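Local coordinates for putative ATP-grasp superfamily protein (Archaeoglobus fulgidus, PDB 3DF7) that is of unknown biochemical role but, as a putative member of the ATP-grasp superfamily, probably binds ATP and perhaps metal ions, at residues E23-F28 with P47-L52; F256-G261 with L299-L304; S284-K289 with V294-L299. All coordinates share one frame; numbering follows the deposited sequence.

Interaction 1. Residues E23-F28 with P47-L52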
loop_
_atom_site.group_PDB
_atom_site.type_symbol
_atom_site.label_atom_id
_atom_site.label_comp_id
_atom_site.label_asym_id
_atom_site.label_seq_id
_atom_site.Cartn_x
_atom_site.Cartn_y
_atom_site.Cartn_z
ATOM N N GLU A 23 -7.706 -6.040 5.525
ATOM C CA GLU A 23 -6.434 -5.352 5.318
ATOM C C GLU A 23 -6.635 -3.842 5.434
ATOM O O GLU A 23 -5.837 -3.150 6.064
ATOM C CB GLU A 23 -5.851 -5.691 3.943
ATOM C CG GLU A 23 -5.305 -7.109 3.837
ATOM C CD GLU A 23 -4.628 -7.373 2.505
ATOM O OE1 GLU A 23 -3.682 -6.636 2.158
ATOM O OE2 GLU A 23 -5.045 -8.317 1.805
ATOM N N GLY A 24 -7.702 -3.335 4.825
ATOM C CA GLY A 24 -7.975 -1.909 4.906
ATOM C C GLY A 24 -8.213 -1.475 6.345
ATOM O O GLY A 24 -7.707 -0.438 6.789
ATOM N N LEU A 25 -8.988 -2.268 7.078
ATOM C CA LEU A 25 -9.282 -1.962 8.472
ATOM C C LEU A 25 -7.995 -1.929 9.293
ATOM O O LEU A 25 -7.817 -1.066 10.148
ATOM C CB LEU A 25 -10.241 -3.002 9.054
ATOM C CG LEU A 25 -10.534 -2.877 10.552
ATOM C CD1 LEU A 25 -11.147 -1.509 10.859
ATOM C CD2 LEU A 25 -11.479 -3.991 10.976
ATOM N N ALA A 26 -7.105 -2.880 9.026
ATOM C CA ALA A 26 -5.834 -2.960 9.735
ATOM C C ALA A 26 -4.993 -1.719 9.463
ATOM O O ALA A 26 -4.379 -1.151 10.372
ATOM C CB ALA A 26 -5.078 -4.213 9.308
HETATM N N MSE A 27 -4.966 -1.289 8.207
HETATM C CA MSE A 27 -4.199 -0.107 7.856
HETATM C C MSE A 27 -4.787 1.143 8.500
HETATM O O MSE A 27 -4.046 2.004 8.969
HETATM C CB MSE A 27 -4.136 0.078 6.335
HETATM C CG MSE A 27 -3.151 -0.859 5.639
HETATM SE SE MSE A 27 -2.937 -0.464 3.751
HETATM C CE MSE A 27 -4.259 -1.684 3.067
ATOM N N PHE A 28 -6.114 1.256 8.509
ATOM C CA PHE A 28 -6.744 2.429 9.116
ATOM C C PHE A 28 -6.427 2.483 10.608
ATOM O O PHE A 28 -6.072 3.535 11.143
ATOM C CB PHE A 28 -8.266 2.398 8.932
ATOM C CG PHE A 28 -8.963 3.621 9.470
ATOM C CD1 PHE A 28 -9.034 4.787 8.716
ATOM C CD2 PHE A 28 -9.520 3.613 10.745
ATOM C CE1 PHE A 28 -9.652 5.933 9.222
ATOM C CE2 PHE A 28 -10.140 4.756 11.265
ATOM C CZ PHE A 28 -10.204 5.917 10.499
ATOM N N PRO A 47 -20.802 2.348 9.974
ATOM C CA PRO A 47 -21.488 1.863 11.176
ATOM C C PRO A 47 -20.885 0.601 11.792
ATOM O O PRO A 47 -20.736 0.514 13.009
ATOM C CB PRO A 47 -22.915 1.636 10.684
ATOM C CG PRO A 47 -23.074 2.698 9.645
ATOM C CD PRO A 47 -21.766 2.622 8.894
ATOM N N GLU A 48 -20.536 -0.371 10.951
ATOM C CA GLU A 48 -19.973 -1.637 11.422
ATOM C C GLU A 48 -18.719 -1.507 12.284
ATOM O O GLU A 48 -18.356 -2.438 13.003
ATOM C CB GLU A 48 -19.648 -2.557 10.238
ATOM C CG GLU A 48 -20.795 -2.784 9.261
ATOM C CD GLU A 48 -21.052 -1.576 8.381
ATOM O OE1 GLU A 48 -20.079 -1.051 7.803
ATOM O OE2 GLU A 48 -22.222 -1.155 8.261
ATOM N N PHE A 49 -18.053 -0.361 12.216
ATOM C CA PHE A 49 -16.829 -0.166 12.983
ATOM C C PHE A 49 -16.950 0.943 14.016
ATOM O O PHE A 49 -15.946 1.420 14.536
ATOM C CB PHE A 49 -15.670 0.148 12.036
ATOM C CG PHE A 49 -15.496 -0.865 10.939
ATOM C CD1 PHE A 49 -15.173 -2.184 11.238
ATOM C CD2 PHE A 49 -15.648 -0.497 9.605
ATOM C CE1 PHE A 49 -15.002 -3.126 10.223
ATOM C CE2 PHE A 49 -15.480 -1.433 8.583
ATOM C CZ PHE A 49 -15.157 -2.747 8.895
ATOM N N SER A 50 -18.180 1.342 14.314
ATOM C CA SER A 50 -18.429 2.406 15.275
ATOM C C SER A 50 -17.852 2.129 16.663
ATOM O O SER A 50 -17.500 3.059 17.386
ATOM C CB SER A 50 -19.934 2.661 15.396
ATOM O OG SER A 50 -20.610 1.517 15.890
ATOM N N CYS A 51 -17.753 0.855 17.025
ATOM C CA CYS A 51 -17.237 0.459 18.334
ATOM C C CYS A 51 -15.716 0.403 18.432
ATOM O O CYS A 51 -15.166 0.249 19.525
ATOM C CB CYS A 51 -17.791 -0.918 18.710
ATOM S SG CYS A 51 -17.206 -2.255 17.630
ATOM N N LEU A 52 -15.034 0.540 17.300
ATOM C CA LEU A 52 -13.578 0.442 17.276
ATOM C C LEU A 52 -12.809 1.757 17.306
ATOM O O LEU A 52 -11.632 1.773 17.658
ATOM C CB LEU A 52 -13.139 -0.346 16.036
ATOM C CG LEU A 52 -13.746 -1.730 15.795
ATOM C CD1 LEU A 52 -13.202 -2.293 14.487
ATOM C CD2 LEU A 52 -13.425 -2.661 16.956
#

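Interaction 2. Residues F256-G261 with L299-L304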
loop_
_atom_site.group_PDB
_atom_site.type_symbol
_atom_site.label_atom_id
_atom_site.label_comp_id
_atom_site.label_asym_id
_atom_site.label_seq_id
_atom_site.Cartn_x
_atom_site.Cartn_y
_atom_site.Cartn_z
ATOM N N PHE A 256 4.862 -2.232 11.609
ATOM C CA PHE A 256 5.919 -1.318 12.040
ATOM C C PHE A 256 6.084 -1.096 13.548
ATOM O O PHE A 256 7.206 -1.149 14.054
ATOM C CB PHE A 256 5.770 0.023 11.313
ATOM C CG PHE A 256 6.102 -0.038 9.833
ATOM C CD1 PHE A 256 6.366 -1.250 9.202
ATOM C CD2 PHE A 256 6.148 1.130 9.075
ATOM C CE1 PHE A 256 6.672 -1.299 7.835
ATOM C CE2 PHE A 256 6.452 1.092 7.711
ATOM C CZ PHE A 256 6.716 -0.127 7.091
ATOM N N SER A 257 4.992 -0.856 14.272
ATOM C CA SER A 257 5.106 -0.633 15.715
ATOM C C SER A 257 5.775 -1.791 16.444
ATOM O O SER A 257 6.692 -1.582 17.235
ATOM C CB SER A 257 3.731 -0.371 16.336
ATOM O OG SER A 257 3.259 0.916 15.977
ATOM N N ARG A 258 5.316 -3.008 16.177
ATOM C CA ARG A 258 5.893 -4.184 16.812
ATOM C C ARG A 258 7.291 -4.483 16.285
ATOM O O ARG A 258 8.212 -4.725 17.061
ATOM C CB ARG A 258 4.983 -5.403 16.607
ATOM C CG ARG A 258 3.735 -5.393 17.488
ATOM C CD ARG A 258 2.721 -6.442 17.045
ATOM N NE ARG A 258 3.259 -7.797 17.101
ATOM C CZ ARG A 258 3.056 -8.649 18.102
ATOM N NH1 ARG A 258 2.315 -8.293 19.146
ATOM N NH2 ARG A 258 3.600 -9.857 18.060
ATOM N N ALA A 259 7.456 -4.453 14.967
ATOM C CA ALA A 259 8.754 -4.742 14.371
ATOM C C ALA A 259 9.852 -3.714 14.640
ATOM O O ALA A 259 10.997 -4.085 14.900
ATOM C CB ALA A 259 8.601 -4.929 12.867
ATOM N N TYR A 260 9.505 -2.431 14.600
ATOM C CA TYR A 260 10.506 -1.381 14.763
ATOM C C TYR A 260 10.376 -0.438 15.946
ATOM O O TYR A 260 11.292 0.351 16.213
ATOM C CB TYR A 260 10.561 -0.543 13.485
ATOM C CG TYR A 260 10.774 -1.356 12.229
ATOM C CD1 TYR A 260 11.859 -2.226 12.115
ATOM C CD2 TYR A 260 9.909 -1.232 11.140
ATOM C CE1 TYR A 260 12.078 -2.950 10.948
ATOM C CE2 TYR A 260 10.122 -1.953 9.966
ATOM C CZ TYR A 260 11.209 -2.809 9.879
ATOM O OH TYR A 260 11.432 -3.527 8.725
ATOM N N GLY A 261 9.253 -0.507 16.650
ATOM C CA GLY A 261 9.051 0.386 17.773
ATOM C C GLY A 261 8.758 1.784 17.263
ATOM O O GLY A 261 8.913 2.767 17.984
ATOM N N LEU A 299 -6.630 -10.662 10.578
ATOM C CA LEU A 299 -5.292 -10.300 10.149
ATOM C C LEU A 299 -4.466 -10.346 11.422
ATOM O O LEU A 299 -4.795 -9.684 12.408
ATOM C CB LEU A 299 -5.261 -8.897 9.545
ATOM C CG LEU A 299 -3.917 -8.563 8.888
ATOM C CD1 LEU A 299 -3.736 -9.398 7.625
ATOM C CD2 LEU A 299 -3.859 -7.091 8.554
ATOM N N GLU A 300 -3.406 -11.144 11.405
ATOM C CA GLU A 300 -2.555 -11.294 12.575
ATOM C C GLU A 300 -1.193 -10.677 12.340
ATOM O O GLU A 300 -0.768 -10.495 11.200
ATOM C CB GLU A 300 -2.337 -12.779 12.897
ATOM C CG GLU A 300 -3.569 -13.655 12.919
ATOM C CD GLU A 300 -3.213 -15.130 12.839
ATOM O OE1 GLU A 300 -2.559 -15.638 13.777
ATOM O OE2 GLU A 300 -3.574 -15.778 11.833
ATOM N N ILE A 301 -0.525 -10.360 13.445
ATOM C CA ILE A 301 0.830 -9.825 13.444
ATOM C C ILE A 301 1.499 -10.594 14.578
ATOM O O ILE A 301 1.164 -10.399 15.749
ATOM C CB ILE A 301 0.867 -8.323 13.761
ATOM C CG1 ILE A 301 -0.070 -7.562 12.818
ATOM C CG2 ILE A 301 2.291 -7.805 13.602
ATOM C CD1 ILE A 301 -0.118 -6.072 13.081
ATOM N N ILE A 302 2.430 -11.481 14.236
ATOM C CA ILE A 302 3.092 -12.300 15.249
ATOM C C ILE A 302 4.611 -12.256 15.171
ATOM O O ILE A 302 5.178 -12.070 14.095
ATOM C CB ILE A 302 2.677 -13.775 15.108
ATOM C CG1 ILE A 302 3.184 -14.323 13.770
ATOM C CG2 ILE A 302 1.161 -13.902 15.165
ATOM C CD1 ILE A 302 2.802 -15.767 13.506
ATOM N N ASP A 303 5.275 -12.438 16.309
ATOM C CA ASP A 303 6.734 -12.443 16.311
ATOM C C ASP A 303 7.200 -13.656 15.516
ATOM O O ASP A 303 6.632 -14.747 15.645
ATOM C CB ASP A 303 7.306 -12.553 17.730
ATOM C CG ASP A 303 6.890 -11.417 18.632
ATOM O OD1 ASP A 303 6.815 -10.254 18.170
ATOM O OD2 ASP A 303 6.661 -11.691 19.827
ATOM N N LEU A 304 8.233 -13.459 14.702
ATOM C CA LEU A 304 8.809 -14.523 13.884
ATOM C C LEU A 304 10.268 -14.691 14.319
ATOM O O LEU A 304 10.985 -13.706 14.492
ATOM C CB LEU A 304 8.727 -14.155 12.398
ATOM C CG LEU A 304 8.948 -15.274 11.379
ATOM C CD1 LEU A 304 7.892 -16.363 11.558
ATOM C CD2 LEU A 304 8.872 -14.689 9.972
HETATM O O HOH W 1 3.631 -12.956 18.775
HETATM O O HOH W 2 4.365 -11.361 20.964
#

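Interaction 3. Residues S284-K289 with V294-L299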
loop_
_atom_site.group_PDB
_atom_site.type_symbol
_atom_site.label_atom_id
_atom_site.label_comp_id
_atom_site.label_asym_id
_atom_site.label_seq_id
_atom_site.Cartn_x
_atom_site.Cartn_y
_atom_site.Cartn_z
ATOM N N SER A 284 -5.902 -14.678 7.697
ATOM C CA SER A 284 -6.394 -16.002 8.030
ATOM C C SER A 284 -7.886 -15.970 8.294
ATOM O O SER A 284 -8.531 -14.922 8.174
ATOM C CB SER A 284 -5.659 -16.528 9.269
ATOM O OG SER A 284 -5.742 -15.602 10.348
ATOM N N LYS A 285 -8.427 -17.132 8.648
ATOM C CA LYS A 285 -9.839 -17.270 8.954
ATOM C C LYS A 285 -10.007 -17.567 10.443
ATOM O O LYS A 285 -9.463 -18.543 10.955
ATOM C CB LYS A 285 -10.454 -18.411 8.134
ATOM C CG LYS A 285 -10.355 -18.230 6.615
ATOM C CD LYS A 285 -11.131 -17.008 6.137
ATOM C CE LYS A 285 -12.371 -17.395 5.336
ATOM N NZ LYS A 285 -13.336 -18.209 6.124
ATOM N N SER A 286 -10.740 -16.702 11.131
ATOM C CA SER A 286 -11.022 -16.872 12.553
ATOM C C SER A 286 -9.825 -17.179 13.450
ATOM O O SER A 286 -9.897 -18.062 14.304
ATOM C CB SER A 286 -12.077 -17.967 12.726
ATOM O OG SER A 286 -13.217 -17.689 11.931
ATOM N N ALA A 287 -8.724 -16.457 13.268
ATOM C CA ALA A 287 -7.554 -16.679 14.114
ATOM C C ALA A 287 -7.942 -16.275 15.534
ATOM O O ALA A 287 -8.718 -15.335 15.730
ATOM C CB ALA A 287 -6.379 -15.838 13.625
ATOM N N GLU A 288 -7.401 -16.977 16.523
ATOM C CA GLU A 288 -7.722 -16.699 17.918
ATOM C C GLU A 288 -7.226 -15.354 18.437
ATOM O O GLU A 288 -7.919 -14.691 19.208
ATOM C CB GLU A 288 -7.166 -17.811 18.812
ATOM C CG GLU A 288 -7.486 -17.622 20.291
ATOM C CD GLU A 288 -6.974 -18.762 21.144
ATOM O OE1 GLU A 288 -7.280 -19.926 20.819
ATOM O OE2 GLU A 288 -6.272 -18.497 22.138
ATOM N N LYS A 289 -6.030 -14.951 18.012
ATOM C CA LYS A 289 -5.438 -13.694 18.470
ATOM C C LYS A 289 -5.126 -12.750 17.311
ATOM O O LYS A 289 -3.965 -12.540 16.958
ATOM C CB LYS A 289 -4.167 -14.003 19.270
ATOM C CG LYS A 289 -4.437 -14.928 20.457
ATOM C CD LYS A 289 -3.172 -15.373 21.174
ATOM C CE LYS A 289 -3.523 -16.298 22.339
ATOM N NZ LYS A 289 -2.315 -16.841 23.015
ATOM N N VAL A 294 -12.813 -8.913 10.322
ATOM C CA VAL A 294 -13.925 -8.465 9.493
ATOM C C VAL A 294 -14.616 -9.752 9.061
ATOM O O VAL A 294 -14.075 -10.521 8.267
ATOM C CB VAL A 294 -13.464 -7.686 8.241
ATOM C CG1 VAL A 294 -14.669 -7.379 7.352
ATOM C CG2 VAL A 294 -12.788 -6.383 8.652
ATOM N N GLY A 295 -15.809 -9.991 9.591
ATOM C CA GLY A 295 -16.513 -11.213 9.253
ATOM C C GLY A 295 -15.705 -12.372 9.807
ATOM O O GLY A 295 -15.303 -12.342 10.973
ATOM N N ASP A 296 -15.453 -13.382 8.980
ATOM C CA ASP A 296 -14.680 -14.548 9.403
ATOM C C ASP A 296 -13.192 -14.382 9.104
ATOM O O ASP A 296 -12.397 -15.286 9.360
ATOM C CB ASP A 296 -15.193 -15.818 8.712
ATOM C CG ASP A 296 -16.609 -16.183 9.128
ATOM O OD1 ASP A 296 -16.870 -16.267 10.349
ATOM O OD2 ASP A 296 -17.456 -16.399 8.235
ATOM N N TYR A 297 -12.818 -13.227 8.561
ATOM C CA TYR A 297 -11.425 -12.963 8.229
ATOM C C TYR A 297 -10.691 -12.233 9.344
ATOM O O TYR A 297 -11.232 -11.325 9.979
ATOM C CB TYR A 297 -11.336 -12.152 6.933
ATOM C CG TYR A 297 -11.488 -12.982 5.676
ATOM C CD1 TYR A 297 -10.395 -13.638 5.118
ATOM C CD2 TYR A 297 -12.731 -13.128 5.060
ATOM C CE1 TYR A 297 -10.531 -14.422 3.971
ATOM C CE2 TYR A 297 -12.881 -13.911 3.913
ATOM C CZ TYR A 297 -11.776 -14.555 3.375
ATOM O OH TYR A 297 -11.914 -15.331 2.247
ATOM N N THR A 298 -9.452 -12.641 9.583
ATOM C CA THR A 298 -8.629 -12.021 10.609
ATOM C C THR A 298 -7.254 -11.702 10.044
ATOM O O THR A 298 -6.776 -12.371 9.127
ATOM C CB THR A 298 -8.434 -12.951 11.826
ATOM O OG1 THR A 298 -8.014 -14.246 11.374
ATOM C CG2 THR A 298 -9.725 -13.075 12.621
ATOM N N LEU A 299 -6.630 -10.662 10.578
ATOM C CA LEU A 299 -5.292 -10.300 10.149
ATOM C C LEU A 299 -4.466 -10.346 11.422
ATOM O O LEU A 299 -4.795 -9.684 12.408
ATOM C CB LEU A 299 -5.261 -8.897 9.545
ATOM C CG LEU A 299 -3.917 -8.563 8.888
ATOM C CD1 LEU A 299 -3.736 -9.398 7.625
ATOM C CD2 LEU A 299 -3.859 -7.091 8.554
#

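Interaction 1. Residues E23-F28 with P47-L52
Leu52 N donates to Phe49 O over 3.0 Å, closing the turn that holds out two apolar side chains to Leu25 of helix 18-35. One bond further back, Ser50 N reaches Pro47 O at 3.0 Å, so residues 47-52 are folded by their own backbone, while what they offer the helix is purely hydrocarbon. Leu25 and Phe49 approach from opposite directions. With CG anti to the backbone N (chi1 175°), the leucine fork reaches from the helix to the face of the aromatic ring. Its CD1 sits over one face of Phe49, 4.3 Å from the ring centroid and 18° off the normal, a CH-pi contact displaced toward the rim. The other branch, CD2, comes to 3.7 Å from Phe49 CE1. Leu52, itself exposed, adds a looser contact, its CD1 4.2 Å from Leu25 CD1. Thr11 packs on both Leu25 and Phe49, and Val292 and Val294 also touch Leu25, which leaves the leucine buried. The example illustrates how a connecting segment packs on a helix by apolar contact: helix 18-35 links the adjacent parallel strands 3-8 and 40-42 in a beta-alpha-beta crossover, and the chain beyond strand 40-42 folds back against it.

Interaction 2. Residues F256-G261 with L299-L304
Arg258 leaves helix 256-260 toward Ile301 on strand 297-303, its CB and CG carrying the chain outward before any close contact is made. The first torsion (chi1 -75°) sets CG beside the backbone N, and a bend at chi3 then turns the guanidinium toward the strand backbone and Asp303. Arg258 CD is the first atom to touch, 3.7 Å from Ile301 CG2, and Arg258 NE follows at 3.6 Å from the same methyl. From here the partner changes from side chain to backbone: Ile301 O lies over one face of the guanidinium, offset toward its rim, with Arg258 CZ 3.5 Å away. NH2 also comes near this carbonyl, but the angle is too poor for a bond. The charged partner of Arg258 is Asp303, whose OD1 lies 3.2 Å from Arg258 NH2 in a salt bridge, the two planar groups tilted only 19° from each other. Two waters add to this link. Both accept weak bonds from NH2; one also takes the proton of Asp303 N at 3.0 Å, and the other donates to Asp303 OD2 at 2.6 Å. Ala259 and Ile301 both pack on Gln279 of the neighbouring strand. The short segment axes run nearly parallel, 6° apart, giving helix-on-sheet packing in which helix 256-260 lies against the large antiparallel sheet, consistent with an ATP-grasp fold.

Interaction 3. Residues S284-K289 with V294-L299
Neighbouring antiparallel strands meet here at one end of the large sheet of this putative ATP-grasp protein, where strand 279-285 finishes and strand 297-303 begins at the last residue of a type II' turn, Val294 to Tyr297, that closes a beta-hairpin with strand 292-294. Ser284 and Thr298 form a hydrogen-bonded pair: Ser284 N donates to Thr298 O at 2.9 Å, and Thr298 N returns a nearly straight bond (172°) to Ser284 O at 2.8 Å. Beyond the regular pairing, Ser286 N still finds Asp296 O at 2.8 Å. Lys285 and Tyr297 make up the next, non-hydrogen-bonded pair, and their side chains share the opposite face of the sheet from Ser284 and Thr298. Bends at chi2, chi3 and chi4 fold the lysine chain over the tyrosine ring, with Lys285 CD 3.6 Å from the Tyr297 centroid in a CH-pi contact and Lys285 CE 3.5 Å from Tyr297 CZ. NZ is farther away, at most a weak cation-pi partner. Were Tyr297 an alanine, the lysine methylenes would probably lose their aromatic support and the chain be free to turn. On the other face, the hydroxyls Ser284 OG and Thr298 OG1 are hydrogen-bonded at 2.8 Å, and Glu300 holds the serine from outside the pair. Thr298 OG1, placed by chi1 (50°) between its backbone N and carbonyl carbon, also accepts the bond from Ala287 N, 3.0 Å long.

How the interactions relate
Chemistry follows location in these three contacts. Interaction 1 is largely buried and wholly apolar across its segments, whereas the other two lie at the surface: interaction 2 relies on a salt bridge and water, interaction 3 on backbone pairing and hydroxyls. These two share Leu299 and strand 297-303: interaction 3 pairs the start of that strand with its neighbour, and interaction 2 sets a helix against its far end. Glu300, on the strand segment of interaction 2, reaches into interaction 3. Interaction 1 borders the same strand and turn, with Ala26 packed on Leu299 and Phe49 CE1 4.2 Å from Val294 CG2; at Leu25 and Ala26 the meeting is hydrocarbon, while Glu23 of the same helix pairs with Lys283.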